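Local coordinates for protein acetyl-CoA acetyltransferase (Mycobacterium smegmatis, PDB 4EGV) that is a monomeric thiolase-like protein of type 1, probably with acyltransferase activity, that carries an additional C-terminal domain beside its thiolase fold, at residues A[445-459]-A[472-484]. Numbering follows the deposited sequence.
Sequences VAITEKADGTGTIET and IIIGRLDDGSRFL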
loop_
_atom_site.group_PDB
_atom_site.type_symbol
_atom_site.label_atom_id
_atom_site.label_comp_id
_atom_site.label_asym_id
_atom_site.label_seq_id
_atom_site.Cartn_x
_atom_site.Cartn_y
_atom_site.Cartn_z
ATOM N N VAL A 445 3.052 -16.371 17.637
ATOM C CA VAL A 445 3.938 -17.528 17.388
ATOM C C VAL A 445 5.314 -17.259 18.014
ATOM O O VAL A 445 5.806 -16.126 17.978
ATOM C CB VAL A 445 4.064 -17.838 15.869
ATOM C CG1 VAL A 445 5.023 -18.966 15.596
ATOM C CG2 VAL A 445 2.730 -18.138 15.252
ATOM N N ALA A 446 5.901 -18.294 18.616
ATOM C CA ALA A 446 7.140 -18.156 19.386
ATOM C C ALA A 446 8.367 -18.197 18.475
ATOM O O ALA A 446 8.359 -18.876 17.463
ATOM C CB ALA A 446 7.222 -19.227 20.477
ATOM N N ILE A 447 9.402 -17.442 18.832
ATOM C CA ILE A 447 10.637 -17.331 18.041
ATOM C C ILE A 447 11.835 -17.832 18.883
ATOM O O ILE A 447 11.976 -17.487 20.061
ATOM C CB ILE A 447 10.905 -15.849 17.559
ATOM C CG1 ILE A 447 9.662 -15.241 16.898
ATOM C CG2 ILE A 447 12.092 -15.787 16.599
ATOM C CD1 ILE A 447 9.462 -13.774 17.189
ATOM N N THR A 448 12.665 -18.674 18.282
ATOM C CA THR A 448 13.948 -19.015 18.858
ATOM C C THR A 448 14.988 -18.326 17.992
ATOM O O THR A 448 15.222 -18.748 16.856
ATOM C CB THR A 448 14.207 -20.543 18.838
ATOM O OG1 THR A 448 13.009 -21.245 19.197
ATOM C CG2 THR A 448 15.355 -20.931 19.795
ATOM N N GLU A 449 15.595 -17.258 18.511
ATOM C CA GLU A 449 16.576 -16.493 17.732
ATOM C C GLU A 449 17.797 -17.345 17.355
ATOM O O GLU A 449 18.170 -17.381 16.187
ATOM C CB GLU A 449 16.952 -15.161 18.420
ATOM C CG GLU A 449 15.757 -14.208 18.621
ATOM C CD GLU A 449 16.149 -12.771 19.026
ATOM O OE1 GLU A 449 16.638 -12.545 20.153
ATOM O OE2 GLU A 449 15.945 -11.846 18.227
ATOM N N LYS A 450 18.372 -18.060 18.329
ATOM C CA LYS A 450 19.574 -18.874 18.109
ATOM C C LYS A 450 19.262 -20.353 17.900
ATOM O O LYS A 450 19.564 -21.170 18.738
ATOM C CB LYS A 450 20.530 -18.724 19.290
ATOM C CG LYS A 450 21.002 -17.306 19.556
ATOM C CD LYS A 450 22.145 -17.334 20.558
ATOM C CE LYS A 450 22.930 -16.022 20.561
ATOM N NZ LYS A 450 22.463 -15.157 21.663
ATOM N N ALA A 451 18.670 -20.688 16.768
ATOM C CA ALA A 451 18.194 -22.047 16.506
ATOM C C ALA A 451 19.291 -23.054 16.130
ATOM O O ALA A 451 20.078 -22.832 15.190
ATOM C CB ALA A 451 17.114 -22.034 15.446
ATOM N N ASP A 452 19.295 -24.173 16.855
ATOM C CA ASP A 452 20.287 -25.228 16.720
ATOM C C ASP A 452 19.580 -26.587 16.660
ATOM O O ASP A 452 19.157 -27.113 17.686
ATOM C CB ASP A 452 21.248 -25.179 17.925
ATOM C CG ASP A 452 22.521 -26.011 17.721
ATOM O OD1 ASP A 452 22.695 -26.632 16.642
ATOM O OD2 ASP A 452 23.358 -26.030 18.651
ATOM N N GLY A 453 19.447 -27.164 15.473
ATOM C CA GLY A 453 18.839 -28.477 15.376
ATOM C C GLY A 453 18.214 -28.750 14.034
ATOM O O GLY A 453 18.683 -28.273 13.012
ATOM N N THR A 454 17.152 -29.538 14.044
ATOM C CA THR A 454 16.491 -29.939 12.822
ATOM C C THR A 454 15.119 -29.253 12.720
ATOM O O THR A 454 14.354 -29.190 13.694
ATOM C CB THR A 454 16.402 -31.499 12.697
ATOM O OG1 THR A 454 15.862 -31.842 11.415
ATOM C CG2 THR A 454 15.541 -32.136 13.812
ATOM N N GLY A 455 14.825 -28.738 11.533
ATOM C CA GLY A 455 13.638 -27.948 11.328
ATOM C C GLY A 455 13.011 -28.167 9.985
ATOM O O GLY A 455 13.558 -28.845 9.138
ATOM N N THR A 456 11.837 -27.576 9.820
ATOM C CA THR A 456 11.046 -27.620 8.581
ATOM C C THR A 456 10.992 -26.217 7.945
ATOM O O THR A 456 10.870 -25.207 8.641
ATOM C CB THR A 456 9.584 -28.177 8.864
ATOM O OG1 THR A 456 9.664 -29.457 9.504
ATOM C CG2 THR A 456 8.717 -28.304 7.571
ATOM N N ILE A 457 11.109 -26.172 6.620
ATOM C CA ILE A 457 10.943 -24.937 5.858
ATOM C C ILE A 457 9.460 -24.505 5.859
ATOM O O ILE A 457 8.591 -25.261 5.431
ATOM C CB ILE A 457 11.473 -25.107 4.436
ATOM C CG1 ILE A 457 12.984 -25.289 4.473
ATOM C CG2 ILE A 457 11.119 -23.915 3.610
ATOM C CD1 ILE A 457 13.606 -25.573 3.150
ATOM N N GLU A 458 9.162 -23.309 6.370
ATOM C CA GLU A 458 7.792 -22.805 6.294
ATOM C C GLU A 458 7.631 -21.900 5.078
ATOM O O GLU A 458 6.632 -21.972 4.364
ATOM C CB GLU A 458 7.358 -22.104 7.591
ATOM C CG GLU A 458 5.846 -21.940 7.683
ATOM C CD GLU A 458 5.388 -21.150 8.887
ATOM O OE1 GLU A 458 6.227 -20.839 9.747
ATOM O OE2 GLU A 458 4.193 -20.822 8.965
ATOM N N THR A 459 8.643 -21.068 4.860
ATOM C CA THR A 459 8.727 -20.201 3.693
ATOM C C THR A 459 10.192 -19.819 3.409
ATOM O O THR A 459 11.091 -20.074 4.199
ATOM C CB THR A 459 7.795 -18.982 3.828
ATOM O OG1 THR A 459 7.773 -18.241 2.606
ATOM C CG2 THR A 459 8.218 -18.107 4.971
ATOM N N ILE A 472 16.978 -17.282 1.808
ATOM C CA ILE A 472 16.537 -16.892 3.131
ATOM C C ILE A 472 15.380 -17.796 3.471
ATOM O O ILE A 472 14.465 -18.001 2.664
ATOM C CB ILE A 472 16.026 -15.455 3.166
ATOM C CG1 ILE A 472 16.950 -14.498 2.372
ATOM C CG2 ILE A 472 15.727 -15.043 4.589
ATOM C CD1 ILE A 472 18.065 -13.844 3.115
ATOM N N ILE A 473 15.427 -18.348 4.669
ATOM C CA ILE A 473 14.437 -19.307 5.091
ATOM C C ILE A 473 13.804 -18.868 6.412
ATOM O O ILE A 473 14.491 -18.396 7.311
ATOM C CB ILE A 473 15.079 -20.721 5.202
ATOM C CG1 ILE A 473 15.694 -21.123 3.867
ATOM C CG2 ILE A 473 14.063 -21.783 5.699
ATOM C CD1 ILE A 473 16.111 -22.565 3.781
ATOM N N ILE A 474 12.485 -18.999 6.512
ATOM C CA ILE A 474 11.824 -19.068 7.808
ATOM C C ILE A 474 11.461 -20.519 8.038
ATOM O O ILE A 474 10.804 -21.136 7.215
ATOM C CB ILE A 474 10.565 -18.201 7.871
ATOM C CG1 ILE A 474 10.907 -16.713 7.808
ATOM C CG2 ILE A 474 9.773 -18.493 9.140
ATOM C CD1 ILE A 474 9.792 -15.860 7.328
ATOM N N GLY A 475 11.855 -21.022 9.181
ATOM C CA GLY A 475 11.611 -22.395 9.536
ATOM C C GLY A 475 10.865 -22.631 10.813
ATOM O O GLY A 475 10.541 -21.742 11.528
ATOM N N ARG A 476 10.583 -23.877 11.071
ATOM C CA ARG A 476 9.845 -24.268 12.228
ATOM C C ARG A 476 10.727 -25.266 12.871
ATOM O O ARG A 476 11.404 -25.981 12.195
ATOM C CB ARG A 476 8.637 -25.042 11.774
ATOM C CG ARG A 476 7.325 -24.390 11.846
ATOM C CD ARG A 476 7.218 -23.245 12.766
ATOM N NE ARG A 476 6.041 -22.526 12.355
ATOM C CZ ARG A 476 4.971 -22.355 13.092
ATOM N NH1 ARG A 476 4.941 -22.790 14.324
ATOM N NH2 ARG A 476 3.942 -21.742 12.597
ATOM N N LEU A 477 10.689 -25.400 14.175
ATOM C CA LEU A 477 11.307 -26.572 14.769
ATOM C C LEU A 477 10.314 -27.669 15.166
ATOM O O LEU A 477 9.166 -27.665 14.769
ATOM C CB LEU A 477 12.132 -26.183 15.961
ATOM C CG LEU A 477 13.331 -25.369 15.596
ATOM C CD1 LEU A 477 13.791 -24.719 16.811
ATOM C CD2 LEU A 477 14.367 -26.258 15.069
ATOM N N ASP A 478 10.785 -28.607 15.970
ATOM C CA ASP A 478 9.934 -29.601 16.562
ATOM C C ASP A 478 9.110 -28.913 17.641
ATOM O O ASP A 478 7.919 -29.053 17.704
ATOM C CB ASP A 478 10.791 -30.698 17.155
ATOM C CG ASP A 478 11.547 -31.483 16.111
ATOM O OD1 ASP A 478 11.030 -31.656 15.013
ATOM O OD2 ASP A 478 12.657 -31.951 16.399
ATOM N N ASP A 479 9.774 -28.152 18.481
ATOM C CA ASP A 479 9.142 -27.260 19.453
ATOM C C ASP A 479 7.976 -26.399 18.871
ATOM O O ASP A 479 7.126 -25.918 19.604
ATOM C CB ASP A 479 10.313 -26.370 19.943
ATOM C CG ASP A 479 10.115 -25.736 21.331
ATOM O OD1 ASP A 479 9.195 -26.058 22.114
ATOM O OD2 ASP A 479 10.959 -24.881 21.649
ATOM N N GLY A 480 7.974 -26.184 17.554
ATOM C CA GLY A 480 6.981 -25.339 16.882
ATOM C C GLY A 480 7.269 -23.840 16.850
ATOM O O GLY A 480 6.472 -23.070 16.316
ATOM N N SER A 481 8.394 -23.420 17.427
ATOM C CA SER A 481 8.806 -22.018 17.351
ATOM C C SER A 481 9.534 -21.718 16.017
ATOM O O SER A 481 10.186 -22.586 15.492
ATOM C CB SER A 481 9.681 -21.663 18.550
ATOM O OG SER A 481 10.865 -22.417 18.534
ATOM N N ARG A 482 9.411 -20.498 15.477
ATOM C CA ARG A 482 10.064 -20.108 14.204
ATOM C C ARG A 482 11.497 -19.586 14.368
ATOM O O ARG A 482 11.920 -19.158 15.451
ATOM C CB ARG A 482 9.246 -19.043 13.474
ATOM C CG ARG A 482 8.035 -19.555 12.703
ATOM C CD ARG A 482 7.236 -18.382 12.186
ATOM N NE ARG A 482 5.985 -18.785 11.576
ATOM C CZ ARG A 482 4.872 -18.042 11.524
ATOM N NH1 ARG A 482 4.795 -16.838 12.066
ATOM N NH2 ARG A 482 3.806 -18.518 10.917
ATOM N N PHE A 483 12.228 -19.623 13.264
ATOM C CA PHE A 483 13.563 -19.038 13.175
ATOM C C PHE A 483 13.823 -18.590 11.737
ATOM O O PHE A 483 13.100 -18.955 10.807
ATOM C CB PHE A 483 14.652 -20.041 13.613
ATOM C CG PHE A 483 14.751 -21.260 12.722
ATOM C CD1 PHE A 483 15.633 -21.287 11.648
ATOM C CD2 PHE A 483 13.939 -22.377 12.949
ATOM C CE1 PHE A 483 15.701 -22.414 10.814
ATOM C CE2 PHE A 483 13.992 -23.501 12.135
ATOM C CZ PHE A 483 14.867 -23.536 11.073
ATOM N N LEU A 484 14.890 -17.825 11.577
ATOM C CA LEU A 484 15.385 -17.388 10.281
ATOM C C LEU A 484 16.725 -18.057 9.963
ATOM O O LEU A 484 17.502 -18.356 10.867
ATOM C CB LEU A 484 15.548 -15.862 10.287
ATOM C CG LEU A 484 14.355 -14.998 9.942
ATOM C CD1 LEU A 484 14.663 -13.614 10.339
ATOM C CD2 LEU A 484 14.153 -15.119 8.467
#
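Glu458 reaches across to Arg476 and Arg482. Its CB lies 3.6 Å from Ile474 O, the carbonyl that also accepts the Glu458 N and Thr459 N hydrogen bonds. With CG opposite the backbone N (chi1 -163°) and the chain extended beyond it, CG mainly spans the gap, CD sits nearest Arg482 NE, and the carboxylate is carried out to the two arginines. Arg482 grips it side-on: its NE bonds OE1 at 2.8 Å. Its NH2 bonds OE2 at 3.0 Å, and each oxygen is met on the syn side, slightly out of plane. Arg476 NE reaches OE1 too, at 3.1 Å, but from 63° out of the carboxylate plane; with OE1 accepting from both NE atoms, three bonds from two directions should fix the turn of the carboxylate, and the two positive charges would favour an ionised glutamate. Val445 CG1 lies over one face of the Arg482 guanidinium, offset toward the rim; NH1 of that group bonds the carbonyls of Leu308 and Arg310.

Backbone evidence gives the register. Thr456 and Arg476 form an antiparallel hydrogen-bonded pair (Arg476 N to Thr456 O, 2.8 Å), whereas Glu458 and Thr459 both face Ile474. Nearer the start of 445-459, Ile447 bridges Arg482 through Arg482 N to Ala446 O (2.8 Å) and Thr448 N to Arg482 O (3.0 Å), so 445-459 borders both strands of the 472-484 hairpin. The one-residue shift defines a classic beta bulge in the antiparallel sheet of the additional C-terminal domain, with a salt-bridge network beside it.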